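Local structure of PixA inclusion body protein (Burkholderia cenocepacia, 4LZK) at residues Gln109-Phe114 against Gly154-Ala159; Leu158-Ala163 against Phe178-Gln183. The protein is of unknown function but belongs to the PixA family, named for proteins found in inclusion bodies of bacterial cells. All blocks are in the same frame, centred on the assembly; numbering follows the deposited sequence.

In the fold
Contacts 1 and 2 follow each other along strand 154-167, share L158 and A159, and have centres about 12 Å apart. In contact 1 the beginning of the strand receives the loop 109-114, which leads from strand 96-105 to strand 115-120 and so passes from one beta-sheet to the other. In contact 2 the same strand pairs with strand 172-186 as a beta-hairpin. L158 serves both, meeting phenylalanines of the loop and the indole of W182. Y157 ties them further, its CD1 lying 3.6 Å from CG of Q183. Both contacts also touch the second subunit: Y157 OH is hydrogen-bonded to O of L76 of that subunit, and Q183 OE1 to OG of its S64.

Contact 1 (Gln109-Phe114 against Gly154-Ala159)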
loop_
_atom_site.group_PDB
_atom_site.type_symbol
_atom_site.label_atom_id
_atom_site.label_comp_id
_atom_site.label_asym_id
_atom_site.label_seq_id
_atom_site.Cartn_x
_atom_site.Cartn_y
_atom_site.Cartn_z
ATOM N N GLN C 109 -9.837 26.311 -3.811
ATOM C CA GLN C 109 -10.770 26.131 -2.655
ATOM C C GLN C 109 -11.758 25.056 -3.064
ATOM O O GLN C 109 -12.886 25.346 -3.382
ATOM C CB GLN C 109 -11.478 27.460 -2.269
ATOM C CG GLN C 109 -12.009 27.496 -0.839
ATOM C CD GLN C 109 -12.959 28.637 -0.530
ATOM O OE1 GLN C 109 -13.810 28.970 -1.361
ATOM N NE2 GLN C 109 -12.888 29.190 0.708
ATOM N N VAL C 110 -11.325 23.801 -3.099
ATOM C CA VAL C 110 -12.196 22.729 -3.381
ATOM C C VAL C 110 -13.312 22.604 -2.305
ATOM O O VAL C 110 -14.422 22.438 -2.605
ATOM C CB VAL C 110 -11.385 21.432 -3.344
ATOM C CG1 VAL C 110 -12.272 20.206 -3.381
ATOM C CG2 VAL C 110 -10.381 21.441 -4.509
ATOM N N PHE C 111 -12.973 22.751 -1.064
ATOM C CA PHE C 111 -13.952 22.595 0.007
ATOM C C PHE C 111 -14.377 24.004 0.454
ATOM O O PHE C 111 -13.557 24.954 0.535
ATOM C CB PHE C 111 -13.371 21.856 1.197
ATOM C CG PHE C 111 -13.183 20.380 0.929
ATOM C CD1 PHE C 111 -14.242 19.525 0.946
ATOM C CD2 PHE C 111 -11.948 19.908 0.574
ATOM C CE1 PHE C 111 -14.093 18.202 0.625
ATOM C CE2 PHE C 111 -11.758 18.599 0.234
ATOM C CZ PHE C 111 -12.841 17.721 0.292
ATOM N N ALA C 112 -15.633 24.074 0.903
ATOM C CA ALA C 112 -16.129 25.269 1.562
ATOM C C ALA C 112 -15.390 25.384 2.855
ATOM O O ALA C 112 -14.762 24.384 3.252
ATOM C CB ALA C 112 -17.564 25.144 1.821
ATOM N N PRO C 113 -15.335 26.578 3.448
ATOM C CA PRO C 113 -14.768 26.693 4.794
ATOM C C PRO C 113 -15.571 25.740 5.755
ATOM O O PRO C 113 -16.777 25.506 5.554
ATOM C CB PRO C 113 -15.026 28.148 5.172
ATOM C CG PRO C 113 -15.162 28.858 3.880
ATOM C CD PRO C 113 -15.673 27.906 2.873
ATOM N N PHE C 114 -14.899 25.179 6.727
ATOM C CA PHE C 114 -15.467 24.156 7.574
ATOM C C PHE C 114 -16.283 24.715 8.707
ATOM O O PHE C 114 -16.011 25.798 9.193
ATOM C CB PHE C 114 -14.346 23.249 8.155
ATOM C CG PHE C 114 -13.838 22.219 7.154
ATOM C CD1 PHE C 114 -13.115 22.616 6.058
ATOM C CD2 PHE C 114 -14.141 20.857 7.322
ATOM C CE1 PHE C 114 -12.715 21.679 5.151
ATOM C CE2 PHE C 114 -13.686 19.924 6.450
ATOM C CZ PHE C 114 -12.958 20.347 5.345
ATOM N N GLY C 154 -10.857 20.370 -8.620
ATOM C CA GLY C 154 -9.467 20.674 -8.508
ATOM C C GLY C 154 -8.821 20.015 -7.287
ATOM O O GLY C 154 -9.405 19.108 -6.685
ATOM N N SER C 155 -7.649 20.502 -6.964
ATOM C CA SER C 155 -6.827 19.929 -5.916
ATOM C C SER C 155 -6.596 20.902 -4.827
ATOM O O SER C 155 -6.206 22.034 -5.086
ATOM C CB SER C 155 -5.516 19.377 -6.517
ATOM O OG SER C 155 -4.648 19.000 -5.388
ATOM N N GLU C 156 -6.765 20.472 -3.576
ATOM C CA GLU C 156 -6.566 21.364 -2.410
ATOM C C GLU C 156 -5.700 20.673 -1.333
ATOM O O GLU C 156 -5.883 19.509 -1.089
ATOM C CB GLU C 156 -7.902 21.775 -1.783
ATOM C CG GLU C 156 -7.761 22.857 -0.706
ATOM C CD GLU C 156 -9.100 23.378 -0.118
ATOM O OE1 GLU C 156 -10.175 22.894 -0.519
ATOM O OE2 GLU C 156 -9.010 24.322 0.730
ATOM N N TYR C 157 -4.812 21.420 -0.729
ATOM C CA TYR C 157 -4.185 21.004 0.501
ATOM C C TYR C 157 -4.814 21.797 1.655
ATOM O O TYR C 157 -4.889 22.985 1.569
ATOM C CB TYR C 157 -2.656 21.155 0.471
ATOM C CG TYR C 157 -1.958 20.564 -0.763
ATOM C CD1 TYR C 157 -2.601 19.642 -1.619
ATOM C CD2 TYR C 157 -0.652 20.917 -1.091
ATOM C CE1 TYR C 157 -1.983 19.161 -2.802
ATOM C CE2 TYR C 157 -0.011 20.390 -2.246
ATOM C CZ TYR C 157 -0.676 19.546 -3.113
ATOM O OH TYR C 157 -0.020 19.008 -4.245
ATOM N N LEU C 158 -5.221 21.094 2.716
ATOM C CA LEU C 158 -5.816 21.625 3.924
ATOM C C LEU C 158 -4.910 21.494 5.128
ATOM O O LEU C 158 -4.217 20.462 5.272
ATOM C CB LEU C 158 -7.052 20.793 4.195
ATOM C CG LEU C 158 -7.940 20.924 2.958
ATOM C CD1 LEU C 158 -8.248 19.616 2.248
ATOM C CD2 LEU C 158 -9.146 21.730 3.299
ATOM N N ALA C 159 -4.830 22.550 5.978
ATOM C CA ALA C 159 -4.193 22.453 7.229
ATOM C C ALA C 159 -5.196 22.220 8.329
ATOM O O ALA C 159 -6.151 23.001 8.426
ATOM C CB ALA C 159 -3.417 23.734 7.495
HETATM O O HOH W 1 -11.220 24.779 2.027
#
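E156 sets its CG anti to the backbone N (chi1 -172°) and runs on extended (chi2 176°), which carries its carboxylate from the strand to the backbone of V110 and F111. There OE1 accepts a hydrogen bond from F111 N at 2.9 Å, the N-H...O angle being 164° and the donor lying nearly in line with the C-O bond. V110 N is also close to OE1, at 3.0 Å. The other oxygen, OE2, takes a water that stands 2.6 Å from it and also donates to F111 O, so the carboxylate holds F111 directly through its N-H and by way of solvent through its carbonyl. OE1 further lies beside the rim of the F111 ring, close to the plane of the ring and 3.6 Å from CD2.

The loop 109-114 lies against the first half of strand 154-167 in a two-sheet beta fold: it crosses from strand 96-105, which pairs with strand 154-167, to strand 115-120 of the other sheet. K151 receives the outer end of Q109 through a hydrogen bond from NZ to OE1, while A112 O is bound by S148 OG.

On the V110 side, CG2 rests 3.3 Å from G154 O and also packs on CB of E156, covering the root of the glutamate. Further along the strand the two methyls of L158 divide between two rings: CD1 approaches CD2 of F111 at 4.1 Å, and CD2 approaches CE1 of F114 at 4.0 Å. The leucine crosses each phenylalanine at about a right angle. F114 continues onto V102 and F146, which belong to different sheets.

Contact 2 (Leu158-Ala163 against Phe178-Gln183); sequences LATSFA and FFWVWQ
W182 uses its indole in two ways against L158 and T160, two residues that share a face of the partner strand: the N-H at its edge binds T160, while a face receives L158. NE1 donates to T160 OG1 at 2.8 Å, with the hydroxyl only 8° out of the ring plane. Turning OG1 beside its own backbone N (chi1 -62°) directs the threonine hydroxyl to W182 and leaves CG2 for W180, whose CH2 it meets at 3.4 Å. CB of the same threonine sits over the W180 six-membered ring, 3.7 Å from the centroid, in a CH-pi contact. L158 makes the equivalent approach to W182: CD1 stands 3.8 Å from the six-membered-ring centroid, almost on the ring normal.

These residues belong to an antiparallel beta-hairpin formed by strands 154-167 and 172-186. L158-W182, T160-W180 and F162-F178 are hydrogen-bonded pairs, each joined by two backbone bonds; A159-V181 and S161-F179 are the non-hydrogen-bonded pairs between them.

The face bearing the tryptophans also carries an aromatic cluster of F162, F178 and W180. CB of F178 lies over a face of the F162 ring, whereas the two phenylalanine rings, 5.7 Å between centroids and 28° from parallel, are displaced with little overlap. CD1 of F162 comes up to the rim of the W180 indole, 3.7 Å from CZ3. L53 and M55 of strand 53-57 pack against W180 from the other sheet. On the reverse face, CB of A159 touches CD2 of F179 at 3.9 Å, and L13 of the second subunit packs on both residues.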
loop_
_atom_site.group_PDB
_atom_site.type_symbol
_atom_site.label_atom_id
_atom_site.label_comp_id
_atom_site.label_asym_id
_atom_site.label_seq_id
_atom_site.Cartn_x
_atom_site.Cartn_y
_atom_site.Cartn_z
ATOM N N LEU C 158 -5.221 21.094 2.716
ATOM C CA LEU C 158 -5.816 21.625 3.924
ATOM C C LEU C 158 -4.910 21.494 5.128
ATOM O O LEU C 158 -4.217 20.462 5.272
ATOM C CB LEU C 158 -7.052 20.793 4.195
ATOM C CG LEU C 158 -7.940 20.924 2.958
ATOM C CD1 LEU C 158 -8.248 19.616 2.248
ATOM C CD2 LEU C 158 -9.146 21.730 3.299
ATOM N N ALA C 159 -4.830 22.550 5.978
ATOM C CA ALA C 159 -4.193 22.453 7.229
ATOM C C ALA C 159 -5.196 22.220 8.329
ATOM O O ALA C 159 -6.151 23.001 8.426
ATOM C CB ALA C 159 -3.417 23.734 7.495
ATOM N N THR C 160 -4.987 21.228 9.171
ATOM C CA THR C 160 -5.889 20.966 10.312
ATOM C C THR C 160 -5.061 21.186 11.589
ATOM O O THR C 160 -4.021 20.515 11.778
ATOM C CB THR C 160 -6.417 19.559 10.270
ATOM O OG1 THR C 160 -7.201 19.358 9.041
ATOM C CG2 THR C 160 -7.254 19.284 11.498
ATOM N N SER C 161 -5.499 22.094 12.451
ATOM C CA SER C 161 -4.824 22.405 13.679
ATOM C C SER C 161 -5.573 21.765 14.873
ATOM O O SER C 161 -6.794 21.681 14.877
ATOM C CB SER C 161 -4.784 23.899 13.902
ATOM O OG SER C 161 -4.122 24.508 12.828
ATOM N N PHE C 162 -4.820 21.229 15.817
ATOM C CA PHE C 162 -5.384 20.532 16.942
ATOM C C PHE C 162 -4.613 20.818 18.203
ATOM O O PHE C 162 -3.439 21.157 18.202
ATOM C CB PHE C 162 -5.439 19.026 16.692
ATOM C CG PHE C 162 -4.089 18.324 16.674
ATOM C CD1 PHE C 162 -3.346 18.200 15.482
ATOM C CD2 PHE C 162 -3.592 17.677 17.801
ATOM C CE1 PHE C 162 -2.167 17.534 15.463
ATOM C CE2 PHE C 162 -2.373 17.019 17.753
ATOM C CZ PHE C 162 -1.683 16.933 16.596
ATOM N N ALA C 163 -5.321 20.697 19.318
ATOM C CA ALA C 163 -4.673 20.841 20.639
ATOM C C ALA C 163 -4.380 19.466 21.154
ATOM O O ALA C 163 -5.223 18.556 21.067
ATOM C CB ALA C 163 -5.594 21.568 21.610
ATOM N N PHE C 178 -0.779 22.128 17.406
ATOM C CA PHE C 178 -0.085 21.547 16.304
ATOM C C PHE C 178 -0.974 21.547 15.064
ATOM O O PHE C 178 -2.152 21.737 15.184
ATOM C CB PHE C 178 0.246 20.064 16.589
ATOM C CG PHE C 178 1.136 19.836 17.751
ATOM C CD1 PHE C 178 2.472 19.831 17.616
ATOM C CD2 PHE C 178 0.602 19.581 18.999
ATOM C CE1 PHE C 178 3.345 19.564 18.707
ATOM C CE2 PHE C 178 1.430 19.320 20.085
ATOM C CZ PHE C 178 2.814 19.308 19.949
ATOM N N PHE C 179 -0.359 21.473 13.845
ATOM C CA PHE C 179 -1.098 21.251 12.655
ATOM C C PHE C 179 -0.399 20.363 11.663
ATOM O O PHE C 179 0.851 20.286 11.643
ATOM C CB PHE C 179 -1.442 22.570 11.981
ATOM C CG PHE C 179 -0.312 23.167 11.177
ATOM C CD1 PHE C 179 0.634 23.939 11.791
ATOM C CD2 PHE C 179 -0.275 23.044 9.779
ATOM C CE1 PHE C 179 1.684 24.522 11.044
ATOM C CE2 PHE C 179 0.779 23.599 9.056
ATOM C CZ PHE C 179 1.743 24.378 9.702
ATOM N N TRP C 180 -1.190 19.689 10.839
ATOM C CA TRP C 180 -0.644 18.890 9.754
ATOM C C TRP C 180 -1.381 19.258 8.463
ATOM O O TRP C 180 -2.481 19.893 8.495
ATOM C CB TRP C 180 -0.795 17.432 10.005
ATOM C CG TRP C 180 -2.158 16.817 9.702
ATOM C CD1 TRP C 180 -2.515 16.212 8.527
ATOM C CD2 TRP C 180 -3.296 16.715 10.552
ATOM N NE1 TRP C 180 -3.752 15.741 8.605
ATOM C CE2 TRP C 180 -4.318 16.074 9.801
ATOM C CE3 TRP C 180 -3.576 17.104 11.855
ATOM C CZ2 TRP C 180 -5.592 15.798 10.330
ATOM C CZ3 TRP C 180 -4.831 16.843 12.374
ATOM C CH2 TRP C 180 -5.837 16.206 11.620
ATOM N N VAL C 181 -0.794 18.904 7.333
ATOM C CA VAL C 181 -1.385 19.207 6.074
ATOM C C VAL C 181 -1.731 17.927 5.406
ATOM O O VAL C 181 -0.927 16.970 5.423
ATOM C CB VAL C 181 -0.393 20.003 5.225
ATOM C CG1 VAL C 181 -0.889 20.287 3.846
ATOM C CG2 VAL C 181 -0.005 21.280 5.941
ATOM N N TRP C 182 -2.907 17.882 4.789
ATOM C CA TRP C 182 -3.359 16.744 4.054
ATOM C C TRP C 182 -3.861 17.206 2.708
ATOM O O TRP C 182 -4.005 18.407 2.487
ATOM C CB TRP C 182 -4.401 15.977 4.865
ATOM C CG TRP C 182 -5.562 16.694 5.401
ATOM C CD1 TRP C 182 -5.615 17.495 6.483
ATOM C CD2 TRP C 182 -6.926 16.590 4.913
ATOM N NE1 TRP C 182 -6.905 17.974 6.682
ATOM C CE2 TRP C 182 -7.739 17.415 5.761
ATOM C CE3 TRP C 182 -7.526 15.905 3.853
ATOM C CZ2 TRP C 182 -9.075 17.586 5.562
ATOM C CZ3 TRP C 182 -8.866 16.058 3.646
ATOM C CH2 TRP C 182 -9.650 16.909 4.503
ATOM N N GLN C 183 -4.164 16.285 1.824
ATOM C CA GLN C 183 -4.435 16.609 0.423
ATOM C C GLN C 183 -5.727 15.936 -0.052
ATOM O O GLN C 183 -6.055 14.794 0.320
ATOM C CB GLN C 183 -3.256 16.131 -0.498
ATOM C CG GLN C 183 -1.901 16.538 0.006
ATOM C CD GLN C 183 -0.727 15.908 -0.763
ATOM O OE1 GLN C 183 -0.758 14.737 -1.103
ATOM N NE2 GLN C 183 0.307 16.706 -1.015
#